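PDB 3KST: endo-1,4-beta-xylanase from Bacteroides thetaiotaomicron VPI-5482, which probably hydrolyses glycosidic bonds in xylan-type polysaccharides, as a calcium-binding member of glycosyl hydrolase family 43. Local coordinates for residues A[239-244]-A[297-302]. Residues are numbered along the deposited sequence; the frame is centred on the assembly and turned at random. Where two conformers were deposited one is given.
Sequences QGDAAT and GTVIKP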
loop_
_atom_site.group_PDB
_atom_site.type_symbol
_atom_site.label_atom_id
_atom_site.label_comp_id
_atom_site.label_asym_id
_atom_site.label_seq_id
_atom_site.Cartn_x
_atom_site.Cartn_y
_atom_site.Cartn_z
ATOM N N GLN A 239 -2.247 12.151 10.465
ATOM C CA GLN A 239 -3.292 11.637 11.353
ATOM C C GLN A 239 -4.457 12.654 11.294
ATOM O O GLN A 239 -4.679 13.463 12.207
ATOM C CB GLN A 239 -2.734 11.395 12.761
ATOM C CG GLN A 239 -3.712 10.754 13.748
ATOM C CD GLN A 239 -3.094 10.488 15.109
ATOM O OE1 GLN A 239 -2.560 11.391 15.734
ATOM N NE2 GLN A 239 -3.195 9.251 15.586
ATOM N N GLY A 240 -5.141 12.628 10.154
ATOM C CA GLY A 240 -6.259 13.514 9.832
ATOM C C GLY A 240 -5.710 14.765 9.160
ATOM O O GLY A 240 -4.720 15.329 9.659
ATOM N N ASP A 241 -6.348 15.200 8.059
ATOM C CA ASP A 241 -5.977 16.429 7.322
ATOM C C ASP A 241 -6.842 17.555 7.858
ATOM O O ASP A 241 -8.070 17.473 7.801
ATOM C CB ASP A 241 -6.225 16.304 5.828
ATOM C CG ASP A 241 -5.812 17.551 5.065
ATOM O OD1 ASP A 241 -4.613 17.878 5.110
ATOM O OD2 ASP A 241 -6.685 18.190 4.440
ATOM N N ALA A 242 -6.181 18.608 8.340
ATOM C CA ALA A 242 -6.864 19.725 8.998
ATOM C C ALA A 242 -7.771 20.524 8.071
ATOM O O ALA A 242 -8.938 20.778 8.413
ATOM C CB ALA A 242 -5.815 20.635 9.698
ATOM N N ALA A 243 -7.260 20.903 6.896
ATOM C CA ALA A 243 -8.048 21.734 5.960
ATOM C C ALA A 243 -9.373 21.087 5.472
ATOM O O ALA A 243 -10.438 21.731 5.472
ATOM C CB ALA A 243 -7.173 22.184 4.784
ATOM N N THR A 244 -9.309 19.798 5.133
ATOM C CA THR A 244 -10.455 19.048 4.612
ATOM C C THR A 244 -11.288 18.389 5.735
ATOM O O THR A 244 -12.463 18.060 5.544
ATOM C CB THR A 244 -9.955 17.963 3.606
ATOM O OG1 THR A 244 -8.990 18.528 2.698
ATOM C CG2 THR A 244 -11.100 17.384 2.812
ATOM N N GLY A 297 0.798 19.422 2.171
ATOM C CA GLY A 297 0.147 20.066 1.047
ATOM C C GLY A 297 -1.350 19.924 0.999
ATOM O O GLY A 297 -1.970 19.131 1.723
ATOM N N THR A 298 -1.942 20.732 0.126
ATOM C CA THR A 298 -3.376 20.733 -0.086
ATOM C C THR A 298 -3.757 19.371 -0.667
ATOM O O THR A 298 -3.118 18.903 -1.607
ATOM C CB THR A 298 -3.817 21.844 -1.065
ATOM O OG1 THR A 298 -3.247 23.110 -0.663
ATOM C CG2 THR A 298 -5.358 21.958 -1.124
ATOM N N VAL A 299 -4.757 18.740 -0.064
ATOM C CA VAL A 299 -5.305 17.462 -0.545
ATOM C C VAL A 299 -5.922 17.522 -1.964
ATOM O O VAL A 299 -6.764 18.383 -2.237
ATOM C CB VAL A 299 -6.391 16.936 0.454
ATOM C CG1 VAL A 299 -7.243 15.853 -0.157
ATOM C CG2 VAL A 299 -5.755 16.434 1.785
ATOM N N ILE A 300 -5.469 16.638 -2.864
ATOM C CA ILE A 300 -6.132 16.446 -4.171
ATOM C C ILE A 300 -7.293 15.496 -3.873
ATOM O O ILE A 300 -7.055 14.386 -3.361
ATOM C CB ILE A 300 -5.229 15.778 -5.227
ATOM C CG1 ILE A 300 -3.987 16.627 -5.537
ATOM C CG2 ILE A 300 -6.041 15.467 -6.513
ATOM C CD1 ILE A 300 -3.011 15.956 -6.504
ATOM N N LYS A 301 -8.508 15.920 -4.224
ATOM C CA LYS A 301 -9.736 15.144 -4.029
ATOM C C LYS A 301 -10.031 14.527 -5.377
ATOM O O LYS A 301 -10.636 15.194 -6.220
ATOM C CB LYS A 301 -10.894 16.047 -3.608
ATOM C CG LYS A 301 -10.785 16.583 -2.200
ATOM C CD LYS A 301 -12.064 17.316 -1.816
ATOM C CE LYS A 301 -11.996 17.805 -0.390
ATOM N NZ LYS A 301 -13.141 18.696 -0.101
ATOM N N PRO A 302 -9.580 13.275 -5.613
ATOM C CA PRO A 302 -9.816 12.704 -6.942
ATOM C C PRO A 302 -11.286 12.332 -7.209
ATOM O O PRO A 302 -12.095 12.188 -6.288
ATOM C CB PRO A 302 -8.906 11.465 -6.937
ATOM C CG PRO A 302 -9.010 10.984 -5.542
ATOM C CD PRO A 302 -9.014 12.260 -4.698
#
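The side chains of Asp-241 and Val-299 lie alongside one another, running opposite ways, and every side-chain atom of the aspartate lies near one methyl. Asp-241 CB sits 4.1 Å from Val-299 CG2. Asp-241 CG comes to 3.5 Å of Val-299 CG2, and from there the carboxylate divides. OD1 remains beside CG2 but has its charged partner in Lys-283 of strand 279-287, a lysine that also binds the carbonyl oxygen of Gly-297. Asp-241 OD2 approaches Val-299 CG2 to 3.3 Å and accepts two bonds from Thr-244. In the conformer given, Thr-244 OG1 lies 2.9 Å from Asp-241 OD2, nearly in line with the C-O bond; its place beside its own backbone N (chi1 -46°) lets both donors converge. Thr-244 N reaches Asp-241 OD2 at 3.2 Å, from 38° above the carboxylate plane. Replacing Asp-241 by alanine removes the carboxylate, which is likely to leave Lys-283 without its charged mate and both Thr-244 donors without OD2. Thr-244 CG2, in that conformer, faces CE of the extended Lys-301 tip to tip. No hydrogen bond joins the two segments directly; the arrangement is an Asx motif in the 239-244 loop, packed at the surface on strand 293-305 of the family 43 beta-propeller.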